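Local structure of dihydroorotase (Agrobacterium tumefaciens, 2OGJ) at residues 84-89 / 143-148; 112-117 / 165-170; 37-40 / 46-49; 99-104 / 346-351. The protein catalyses the deacetylation of acetyl-(R)-mandelate in vitro as a binuclear zinc amidohydrolase-family esterase, and acts less efficiently on acetyl glycolate. All coordinates share one frame; numbering follows the deposited sequence.

How the interactions relate
Along the chain interaction 3 is complete by residue 49; interaction 1 opens next at 84-89, then interaction 4 at 99-104, whose long loop to 346-351 encloses interaction 2 and the second half of interaction 1. Interactions 3 and 4 have centres about 16 Å apart and touch through I40 and I46 against A347 and F349, joining the N-terminal hairpin to strand 348-362. Interactions 1 and 2 have centres about 18 Å apart, and both reach the second subunit. The centres of interactions 1 and 3 lie about 43 Å apart. The set thus runs from the sheet region beside the barrel to the loops and the start of helix 114-122 that meet the second subunit, interaction 1 being nearer the zinc site.

Interaction 1 of 4, residues 84-89 / 143-148; sequences GTDISI and CNRVPE
D86 ties together C143 and R145, and with them two loops of the TIM barrel, one following strand 77-78 and the other following strand 128-132. Its side chain can be followed outward. CB lies in the plane of the R145 guanidinium, at the edge of that group. CG sits between the backbone N and the carbonyl carbon (chi1 69°), which turns the carboxylate toward 143-148 with its two oxygens doing separate work. D86 OD1 accepts a hydrogen bond from C143 N (3.1 Å), bent to 137° at the hydrogen, on the syn side but tilted out of the carboxylate plane; it also takes a weak bond from the N of I87. D86 OD2 is met by R145 NH2 at 2.7 Å in a salt bridge that is nearly straight, 170° at the hydrogen. The donor lies above the carboxylate plane, while OD2 stays close to the guanidinium plane. NH1 of the same arginine forms a salt bridge with E111 of the second subunit, so the guanidinium links both loops to that subunit. Next comes I87, whose side chain lies about 5 Å from that of the zinc ligand H79. Here I87 CB packs on C143 CB at 3.7 Å, and I87 CG2 stands 4.1 Å from C143 SG.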
loop_
_atom_site.group_PDB
_atom_site.type_symbol
_atom_site.label_atom_id
_atom_site.label_comp_id
_atom_site.label_asym_id
_atom_site.label_seq_id
_atom_site.Cartn_x
_atom_site.Cartn_y
_atom_site.Cartn_z
ATOM N N GLY A 84 20.391 -12.997 16.816
ATOM C CA GLY A 84 20.148 -11.946 15.831
ATOM C C GLY A 84 18.752 -11.996 15.239
ATOM O O GLY A 84 18.121 -10.976 14.968
ATOM N N THR A 85 18.270 -13.208 15.032
ATOM C CA THR A 85 16.937 -13.423 14.508
ATOM C C THR A 85 16.216 -14.230 15.566
ATOM O O THR A 85 16.840 -14.734 16.492
ATOM C CB THR A 85 16.954 -14.266 13.237
ATOM O OG1 THR A 85 17.395 -15.587 13.568
ATOM C CG2 THR A 85 17.875 -13.635 12.175
ATOM N N ASP A 86 14.910 -14.376 15.420
ATOM C CA ASP A 86 14.113 -15.118 16.381
ATOM C C ASP A 86 14.032 -16.624 16.124
ATOM O O ASP A 86 13.989 -17.432 17.056
ATOM C CB ASP A 86 12.698 -14.537 16.387
ATOM C CG ASP A 86 11.918 -14.826 15.076
ATOM O OD1 ASP A 86 12.510 -14.918 13.969
ATOM O OD2 ASP A 86 10.677 -14.940 15.154
ATOM N N ILE A 87 14.019 -16.981 14.844
ATOM C CA ILE A 87 13.857 -18.358 14.384
ATOM C C ILE A 87 15.078 -19.277 14.375
ATOM O O ILE A 87 14.929 -20.492 14.360
ATOM C CB ILE A 87 13.218 -18.344 12.947
ATOM C CG1 ILE A 87 12.485 -19.654 12.699
ATOM C CG2 ILE A 87 14.288 -18.156 11.873
ATOM C CD1 ILE A 87 11.467 -19.967 13.766
ATOM N N SER A 88 16.271 -18.690 14.395
ATOM C CA SER A 88 17.537 -19.427 14.352
ATOM C C SER A 88 17.903 -20.217 15.589
ATOM O O SER A 88 17.470 -19.910 16.691
ATOM C CB SER A 88 18.702 -18.478 14.081
ATOM O OG SER A 88 18.610 -17.876 12.812
ATOM N N ILE A 89 18.735 -21.237 15.381
ATOM C CA ILE A 89 19.239 -22.092 16.449
ATOM C C ILE A 89 20.730 -21.803 16.527
ATOM O O ILE A 89 21.231 -20.928 15.828
ATOM C CB ILE A 89 19.009 -23.601 16.145
ATOM C CG1 ILE A 89 19.524 -23.955 14.753
ATOM C CG2 ILE A 89 17.538 -23.934 16.256
ATOM C CD1 ILE A 89 19.305 -25.413 14.387
ATOM N N CYS A 143 10.989 -13.805 11.452
ATOM C CA CYS A 143 10.664 -14.749 10.396
ATOM C C CYS A 143 9.181 -15.034 10.194
ATOM O O CYS A 143 8.481 -15.431 11.127
ATOM C CB CYS A 143 11.428 -16.041 10.639
ATOM S SG CYS A 143 11.249 -17.228 9.334
ATOM N N ASN A 144 8.716 -14.818 8.960
ATOM C CA ASN A 144 7.323 -15.029 8.575
ATOM C C ASN A 144 6.290 -14.127 9.271
ATOM O O ASN A 144 5.144 -14.056 8.841
ATOM C CB ASN A 144 6.927 -16.502 8.761
ATOM C CG ASN A 144 7.727 -17.437 7.879
ATOM O OD1 ASN A 144 8.161 -17.065 6.802
ATOM N ND2 ASN A 144 7.913 -18.663 8.330
ATOM N N ARG A 145 6.677 -13.448 10.344
ATOM C CA ARG A 145 5.750 -12.568 11.045
ATOM C C ARG A 145 5.814 -11.159 10.458
ATOM O O ARG A 145 4.812 -10.459 10.391
ATOM C CB ARG A 145 6.079 -12.550 12.534
ATOM C CG ARG A 145 5.889 -13.888 13.196
ATOM C CD ARG A 145 6.024 -13.778 14.691
ATOM N NE ARG A 145 7.416 -13.792 15.114
ATOM C CZ ARG A 145 7.952 -12.894 15.926
ATOM N NH1 ARG A 145 7.217 -11.895 16.397
ATOM N NH2 ARG A 145 9.216 -13.024 16.294
ATOM N N VAL A 146 7.011 -10.750 10.055
ATOM C CA VAL A 146 7.234 -9.462 9.428
ATOM C C VAL A 146 8.098 -9.772 8.225
ATOM O O VAL A 146 9.307 -9.647 8.275
ATOM C CB VAL A 146 7.980 -8.500 10.345
ATOM C CG1 VAL A 146 8.188 -7.185 9.626
ATOM C CG2 VAL A 146 7.212 -8.310 11.644
ATOM N N PRO A 147 7.477 -10.197 7.126
ATOM C CA PRO A 147 8.141 -10.551 5.866
ATOM C C PRO A 147 9.319 -9.636 5.493
ATOM O O PRO A 147 9.259 -8.425 5.661
ATOM C CB PRO A 147 7.003 -10.465 4.856
ATOM C CG PRO A 147 5.827 -10.879 5.658
ATOM C CD PRO A 147 6.020 -10.111 6.938
ATOM N N GLU A 148 10.382 -10.216 4.959
ATOM C CA GLU A 148 11.536 -9.413 4.605
ATOM C C GLU A 148 11.541 -8.861 3.179
ATOM O O GLU A 148 12.352 -7.991 2.857
ATOM C CB GLU A 148 12.832 -10.188 4.881
ATOM C CG GLU A 148 13.168 -11.326 3.909
ATOM C CD GLU A 148 12.493 -12.651 4.236
ATOM O OE1 GLU A 148 12.906 -13.683 3.663
ATOM O OE2 GLU A 148 11.552 -12.685 5.055
#

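Interaction 2 of 4, residues 112-117 / 165-170; sequences ANFHGF and AENSEH
The backbone N of H170 donates to N167 O at 2.8 Å, closing the turn that presents both residues to the ring of F114. The contact across the two segments is van der Waals: no polar pair joins 112-117 to 165-170, and about 130 Å² is buried in all. F114 supplies the ring from the first turn of helix 114-122. With CG anti to the backbone N (chi1 -178°), the ring reaches out from the helix so that its CE2 and CZ corner enters the turn. F114 CE2 lies 3.5 Å from N167 CG, and F114 CD2 is 3.7 Å from the same atom. The amide and ring planes stand 64° apart, and the approach is oblique, so this is not a stack. H170 meets a different part of the ring: H170 CB comes in at the edge, near the ring plane, 3.8 Å from F114 CZ, and the two side chains cross at roughly a right angle. The turn follows helix 157-165 and leads into strand 171-173, with H170 bonded through its backbone to A131 of strand 128-132. A131 also touches F114, and I122, farther along helix 114-122, packs on both F114 and H170.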
loop_
_atom_site.group_PDB
_atom_site.type_symbol
_atom_site.label_atom_id
_atom_site.label_comp_id
_atom_site.label_asym_id
_atom_site.label_seq_id
_atom_site.Cartn_x
_atom_site.Cartn_y
_atom_site.Cartn_z
ATOM N N ALA A 112 21.626 -5.529 6.478
ATOM C CA ALA A 112 21.498 -4.787 7.729
ATOM C C ALA A 112 22.339 -5.339 8.899
ATOM O O ALA A 112 23.139 -4.603 9.489
ATOM C CB ALA A 112 20.013 -4.691 8.143
ATOM N N ASN A 113 22.163 -6.609 9.256
ATOM C CA ASN A 113 22.945 -7.145 10.363
ATOM C C ASN A 113 23.852 -8.321 10.059
ATOM O O ASN A 113 24.033 -9.180 10.909
ATOM C CB ASN A 113 22.053 -7.485 11.578
ATOM C CG ASN A 113 21.077 -8.628 11.323
ATOM O OD1 ASN A 113 21.088 -9.276 10.273
ATOM N ND2 ASN A 113 20.222 -8.883 12.307
ATOM N N PHE A 114 24.450 -8.358 8.871
ATOM C CA PHE A 114 25.344 -9.461 8.560
ATOM C C PHE A 114 26.636 -9.354 9.371
ATOM O O PHE A 114 27.219 -10.371 9.749
ATOM C CB PHE A 114 25.700 -9.520 7.066
ATOM C CG PHE A 114 26.597 -10.686 6.714
ATOM C CD1 PHE A 114 26.057 -11.947 6.454
ATOM C CD2 PHE A 114 27.987 -10.546 6.736
ATOM C CE1 PHE A 114 26.887 -13.059 6.224
ATOM C CE2 PHE A 114 28.832 -11.642 6.512
ATOM C CZ PHE A 114 28.285 -12.910 6.254
ATOM N N HIS A 115 27.097 -8.132 9.625
ATOM C CA HIS A 115 28.319 -7.962 10.404
ATOM C C HIS A 115 28.089 -8.600 11.783
ATOM O O HIS A 115 29.007 -9.131 12.392
ATOM C CB HIS A 115 28.692 -6.472 10.519
ATOM C CG HIS A 115 27.720 -5.655 11.306
ATOM N ND1 HIS A 115 26.447 -5.376 10.862
ATOM C CD2 HIS A 115 27.816 -5.107 12.539
ATOM C CE1 HIS A 115 25.797 -4.696 11.790
ATOM N NE2 HIS A 115 26.607 -4.522 12.818
ATOM N N GLY A 116 26.842 -8.576 12.246
ATOM C CA GLY A 116 26.513 -9.185 13.516
ATOM C C GLY A 116 26.648 -10.690 13.394
ATOM O O GLY A 116 27.164 -11.349 14.293
ATOM N N PHE A 117 26.197 -11.244 12.280
ATOM C CA PHE A 117 26.292 -12.671 12.063
ATOM C C PHE A 117 27.759 -13.082 12.041
ATOM O O PHE A 117 28.143 -14.061 12.667
ATOM C CB PHE A 117 25.634 -13.037 10.734
ATOM C CG PHE A 117 25.613 -14.519 10.443
ATOM C CD1 PHE A 117 24.731 -15.358 11.110
ATOM C CD2 PHE A 117 26.461 -15.070 9.492
ATOM C CE1 PHE A 117 24.689 -16.718 10.842
ATOM C CE2 PHE A 117 26.421 -16.453 9.218
ATOM C CZ PHE A 117 25.534 -17.264 9.896
ATOM N N ALA A 165 31.219 -7.156 -0.794
ATOM C CA ALA A 165 32.621 -6.787 -1.026
ATOM C C ALA A 165 33.444 -6.950 0.244
ATOM O O ALA A 165 34.594 -7.391 0.202
ATOM C CB ALA A 165 32.700 -5.365 -1.505
ATOM N N GLU A 166 32.838 -6.606 1.378
ATOM C CA GLU A 166 33.487 -6.695 2.679
ATOM C C GLU A 166 33.389 -8.106 3.249
ATOM O O GLU A 166 34.016 -8.369 4.286
ATOM C CB GLU A 166 32.881 -5.681 3.650
ATOM C CG GLU A 166 33.017 -4.236 3.202
ATOM C CD GLU A 166 32.395 -3.260 4.183
ATOM O OE1 GLU A 166 31.863 -3.716 5.216
ATOM O OE2 GLU A 166 32.440 -2.041 3.916
ATOM N N ASN A 167 32.619 -8.999 2.646
ATOM C CA ASN A 167 32.494 -10.346 3.195
ATOM C C ASN A 167 32.468 -11.462 2.170
ATOM O O ASN A 167 31.805 -12.480 2.377
ATOM C CB ASN A 167 31.240 -10.461 4.061
ATOM C CG ASN A 167 31.172 -9.405 5.126
ATOM O OD1 ASN A 167 30.577 -8.357 4.917
ATOM N ND2 ASN A 167 31.797 -9.663 6.268
ATOM N N SER A 168 33.188 -11.284 1.071
ATOM C CA SER A 168 33.229 -12.302 0.028
ATOM C C SER A 168 33.756 -13.642 0.543
ATOM O O SER A 168 33.499 -14.692 -0.049
ATOM C CB SER A 168 34.070 -11.806 -1.154
ATOM O OG SER A 168 35.186 -11.053 -0.701
ATOM N N GLU A 169 34.488 -13.604 1.652
ATOM C CA GLU A 169 35.036 -14.821 2.260
ATOM C C GLU A 169 33.941 -15.556 3.045
ATOM O O GLU A 169 34.090 -16.732 3.399
ATOM C CB GLU A 169 36.179 -14.482 3.230
ATOM C CG GLU A 169 36.921 -13.193 2.905
ATOM C CD GLU A 169 36.203 -11.923 3.409
ATOM O OE1 GLU A 169 36.161 -11.689 4.639
ATOM O OE2 GLU A 169 35.680 -11.152 2.573
ATOM N N HIS A 170 32.836 -14.864 3.304
ATOM C CA HIS A 170 31.763 -15.447 4.088
ATOM C C HIS A 170 30.443 -15.647 3.365
ATOM O O HIS A 170 29.703 -16.598 3.650
ATOM C CB HIS A 170 31.528 -14.595 5.342
ATOM C CG HIS A 170 32.762 -14.378 6.167
ATOM N ND1 HIS A 170 33.573 -15.413 6.591
ATOM C CD2 HIS A 170 33.316 -13.244 6.657
ATOM C CE1 HIS A 170 34.572 -14.924 7.301
ATOM N NE2 HIS A 170 34.439 -13.610 7.356
#

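Interaction 3 of 4, residues 37-40 / 46-49; sequences DILI and IAAV
L39 and A48 form the central hydrogen-bonded pair of an antiparallel beta hairpin whose strand axes pass 4.6 Å apart at 161°. Among the backbone bonds, L39 N donates to A48 O at 2.8 Å and is nearly straight (171°). L39 O is gripped from the other strand by two amides: A47 N at 2.7 Å, and A48 N at 3.5 Å, the latter weak. Two consecutive residues facing one partner define a classic beta bulge, and the register accordingly shifts by one between L39 and I40. The helix-like psi of A47 (-42°) is the local kink that brings both N-H groups round to the same oxygen. Three CA-H...O contacts supplement these bonds, the one from V49 CA to D37 O being 3.4 Å long.

Apolar contacts divide between the two faces. On the face carrying I38, I40, I46 and V49, I38 CG2 lies 4.0 Å from I46 CG2 and equally far from V49 CG2. The other face carries L39 and A48, and L53 touches both. A47 CB, the bulge methyl, points toward strand 37-40, with L39 CD2 3.6 Å from it. The chemistry thus separates: backbone hydrogen bonds set the register, bulge included, while the isoleucines on one face pack the hairpin against F349 of strand 348-362.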
loop_
_atom_site.group_PDB
_atom_site.type_symbol
_atom_site.label_atom_id
_atom_site.label_comp_id
_atom_site.label_asym_id
_atom_site.label_seq_id
_atom_site.Cartn_x
_atom_site.Cartn_y
_atom_site.Cartn_z
ATOM N N ASP A 37 43.745 -46.447 8.307
ATOM C CA ASP A 37 43.983 -45.700 9.532
ATOM C C ASP A 37 44.487 -44.331 9.063
ATOM O O ASP A 37 45.180 -44.239 8.048
ATOM C CB ASP A 37 45.059 -46.376 10.402
ATOM C CG ASP A 37 44.669 -47.782 10.875
ATOM O OD1 ASP A 37 45.429 -48.337 11.692
ATOM O OD2 ASP A 37 43.635 -48.339 10.445
ATOM N N ILE A 38 44.121 -43.269 9.776
ATOM C CA ILE A 38 44.558 -41.929 9.403
ATOM C C ILE A 38 45.228 -41.266 10.598
ATOM O O ILE A 38 44.728 -41.333 11.722
ATOM C CB ILE A 38 43.366 -41.053 8.931
ATOM C CG1 ILE A 38 42.564 -41.798 7.861
ATOM C CG2 ILE A 38 43.871 -39.738 8.343
ATOM C CD1 ILE A 38 41.324 -41.056 7.378
ATOM N N LEU A 39 46.377 -40.649 10.349
ATOM C CA LEU A 39 47.117 -39.960 11.395
ATOM C C LEU A 39 47.048 -38.438 11.210
ATOM O O LEU A 39 47.477 -37.905 10.181
ATOM C CB LEU A 39 48.579 -40.400 11.379
ATOM C CG LEU A 39 49.452 -39.766 12.463
ATOM C CD1 LEU A 39 49.029 -40.330 13.795
ATOM C CD2 LEU A 39 50.914 -40.056 12.224
ATOM N N ILE A 40 46.503 -37.743 12.205
ATOM C CA ILE A 40 46.400 -36.290 12.146
ATOM C C ILE A 40 47.501 -35.659 12.997
ATOM O O ILE A 40 47.679 -36.024 14.165
ATOM C CB ILE A 40 45.055 -35.777 12.691
ATOM C CG1 ILE A 40 43.895 -36.629 12.159
ATOM C CG2 ILE A 40 44.883 -34.320 12.299
ATOM C CD1 ILE A 40 43.718 -36.583 10.679
ATOM N N ILE A 46 46.840 -34.149 7.938
ATOM C CA ILE A 46 47.038 -35.574 7.700
ATOM C C ILE A 46 48.522 -35.917 7.534
ATOM O O ILE A 46 49.138 -35.596 6.517
ATOM C CB ILE A 46 46.260 -36.026 6.438
ATOM C CG1 ILE A 46 44.787 -35.619 6.570
ATOM C CG2 ILE A 46 46.395 -37.535 6.250
ATOM C CD1 ILE A 46 43.980 -35.814 5.313
ATOM N N ALA A 47 49.082 -36.570 8.548
ATOM C CA ALA A 47 50.489 -36.964 8.543
ATOM C C ALA A 47 50.671 -38.234 7.730
ATOM O O ALA A 47 51.625 -38.358 6.954
ATOM C CB ALA A 47 50.979 -37.191 9.969
ATOM N N ALA A 48 49.745 -39.172 7.896
ATOM C CA ALA A 48 49.831 -40.422 7.164
ATOM C C ALA A 48 48.499 -41.151 7.017
ATOM O O ALA A 48 47.555 -40.924 7.773
ATOM C CB ALA A 48 50.845 -41.331 7.839
ATOM N N VAL A 49 48.435 -42.032 6.030
ATOM C CA VAL A 49 47.248 -42.834 5.779
ATOM C C VAL A 49 47.706 -44.213 5.302
ATOM O O VAL A 49 48.357 -44.342 4.259
ATOM C CB VAL A 49 46.348 -42.197 4.703
ATOM C CG1 VAL A 49 45.102 -43.059 4.482
ATOM C CG2 VAL A 49 45.969 -40.803 5.131
#

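Interaction 4 of 4, residues 99-104 / 346-351; sequences GVTTLV and RADFTV
T350 and G99 make the firmer half of this buried contact. T350 OG1 donates to G99 O at 3.0 Å, in the carbonyl plane and on a lone pair, with a C=O...O angle of 126°, close to that expected for such a site. A chi1 of 167° sets OG1 anti to the backbone N of T350 and so aims it at G99 O; T350 CB, placed by the backbone, lies 3.4 Å from G99 O. G99 itself adopts a positive phi (92°), a conformation suited to glycine, just before strand 100-106 begins.

The other half, T101 against D348, is less certain, though it is buried as well. T101 OG1 lies 3.3 Å from D348 OD2, a weak hydrogen bond, and the position of that oxygen is doubtful because it sits too close to the threonine methyl in the model. What steadies the carboxylate is its other oxygen: OD1 forms a salt bridge with R128, whose NE is also bonded by T102 OG1. The arginine therefore links D348 to strand 100-106 through a neighbouring residue. F349 leaves its backbone on the side away from 99-104, and its ring packs on I38 and I40 of strand 36-40.

No backbone bond pairs the two segments. Both strands instead pair with strand 68-75, 100-106 in parallel and 348-362 antiparallel, and W73 touches T350 while bonding the backbone of T101. Such a junction, in which a barrel strand meets a strand from the C-terminal part of the chain, is consistent with the amidohydrolase architecture of a TIM barrel joined to a smaller beta domain.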
loop_
_atom_site.group_PDB
_atom_site.type_symbol
_atom_site.label_atom_id
_atom_site.label_comp_id
_atom_site.label_asym_id
_atom_site.label_seq_id
_atom_site.Cartn_x
_atom_site.Cartn_y
_atom_site.Cartn_z
ATOM N N GLY A 99 28.002 -34.177 13.499
ATOM C CA GLY A 99 28.727 -34.736 12.379
ATOM C C GLY A 99 28.772 -33.817 11.184
ATOM O O GLY A 99 29.209 -34.231 10.118
ATOM N N VAL A 100 28.331 -32.574 11.371
ATOM C CA VAL A 100 28.306 -31.569 10.302
ATOM C C VAL A 100 29.431 -30.545 10.479
ATOM O O VAL A 100 29.472 -29.816 11.472
ATOM C CB VAL A 100 26.939 -30.831 10.271
ATOM C CG1 VAL A 100 26.860 -29.916 9.063
ATOM C CG2 VAL A 100 25.809 -31.837 10.249
ATOM N N THR A 101 30.325 -30.492 9.497
ATOM C CA THR A 101 31.493 -29.617 9.524
ATOM C C THR A 101 31.322 -28.244 8.934
ATOM O O THR A 101 31.960 -27.293 9.362
ATOM C CB THR A 101 32.655 -30.273 8.789
ATOM O OG1 THR A 101 32.994 -31.487 9.464
ATOM C CG2 THR A 101 33.862 -29.333 8.739
ATOM N N THR A 102 30.496 -28.146 7.909
ATOM C CA THR A 102 30.255 -26.858 7.283
ATOM C C THR A 102 28.777 -26.558 7.348
ATOM O O THR A 102 27.947 -27.390 6.979
ATOM C CB THR A 102 30.718 -26.854 5.819
ATOM O OG1 THR A 102 32.135 -27.068 5.781
ATOM C CG2 THR A 102 30.362 -25.530 5.139
ATOM N N LEU A 103 28.456 -25.374 7.850
ATOM C CA LEU A 103 27.076 -24.932 7.959
ATOM C C LEU A 103 26.930 -23.701 7.072
ATOM O O LEU A 103 27.814 -22.842 7.056
ATOM C CB LEU A 103 26.750 -24.584 9.406
ATOM C CG LEU A 103 26.689 -25.759 10.381
ATOM C CD1 LEU A 103 26.736 -25.219 11.826
ATOM C CD2 LEU A 103 25.425 -26.566 10.132
ATOM N N VAL A 104 25.836 -23.630 6.323
ATOM C CA VAL A 104 25.575 -22.501 5.429
ATOM C C VAL A 104 24.259 -21.854 5.858
ATOM O O VAL A 104 23.179 -22.427 5.668
ATOM C CB VAL A 104 25.444 -22.973 3.949
ATOM C CG1 VAL A 104 25.481 -21.781 3.005
ATOM C CG2 VAL A 104 26.560 -23.957 3.618
ATOM N N ARG A 346 44.465 -30.455 5.482
ATOM C CA ARG A 346 43.879 -30.269 6.810
ATOM C C ARG A 346 42.783 -31.301 7.035
ATOM O O ARG A 346 41.888 -31.440 6.210
ATOM C CB ARG A 346 43.279 -28.879 6.953
ATOM C CG ARG A 346 42.933 -28.555 8.385
ATOM C CD ARG A 346 41.953 -27.405 8.506
ATOM N NE ARG A 346 41.789 -27.027 9.905
ATOM C CZ ARG A 346 40.673 -26.508 10.409
ATOM N NH1 ARG A 346 39.615 -26.310 9.619
ATOM N NH2 ARG A 346 40.609 -26.184 11.702
ATOM N N ALA A 347 42.858 -32.028 8.146
ATOM C CA ALA A 347 41.868 -33.057 8.446
ATOM C C ALA A 347 40.505 -32.415 8.629
ATOM O O ALA A 347 40.349 -31.462 9.399
ATOM C CB ALA A 347 42.261 -33.810 9.693
ATOM N N ASP A 348 39.518 -32.928 7.908
ATOM C CA ASP A 348 38.166 -32.395 7.989
ATOM C C ASP A 348 37.208 -33.529 7.635
ATOM O O ASP A 348 36.643 -33.568 6.537
ATOM C CB ASP A 348 38.027 -31.217 7.013
ATOM C CG ASP A 348 36.723 -30.463 7.191
ATOM O OD1 ASP A 348 36.528 -29.396 6.565
ATOM O OD2 ASP A 348 35.879 -30.955 7.962
ATOM N N PHE A 349 37.034 -34.457 8.575
ATOM C CA PHE A 349 36.179 -35.625 8.345
ATOM C C PHE A 349 34.896 -35.693 9.173
ATOM O O PHE A 349 34.573 -34.811 9.951
ATOM C CB PHE A 349 36.972 -36.911 8.606
ATOM C CG PHE A 349 38.354 -36.905 8.037
ATOM C CD1 PHE A 349 39.444 -37.022 8.880
ATOM C CD2 PHE A 349 38.571 -36.784 6.673
ATOM C CE1 PHE A 349 40.737 -37.018 8.384
ATOM C CE2 PHE A 349 39.862 -36.777 6.154
ATOM C CZ PHE A 349 40.947 -36.895 7.005
ATOM N N THR A 350 34.158 -36.768 8.966
ATOM C CA THR A 350 32.933 -37.034 9.692
ATOM C C THR A 350 32.821 -38.552 9.673
ATOM O O THR A 350 32.636 -39.183 8.630
ATOM C CB THR A 350 31.673 -36.367 9.044
ATOM O OG1 THR A 350 30.481 -36.908 9.635
ATOM C CG2 THR A 350 31.649 -36.595 7.546
ATOM N N VAL A 351 32.993 -39.129 10.851
ATOM C CA VAL A 351 32.940 -40.559 11.034
ATOM C C VAL A 351 31.504 -40.957 11.374
ATOM O O VAL A 351 30.918 -40.426 12.320
ATOM C CB VAL A 351 33.898 -40.949 12.152
ATOM C CG1 VAL A 351 33.883 -42.445 12.367
ATOM C CG2 VAL A 351 35.287 -40.453 11.788
#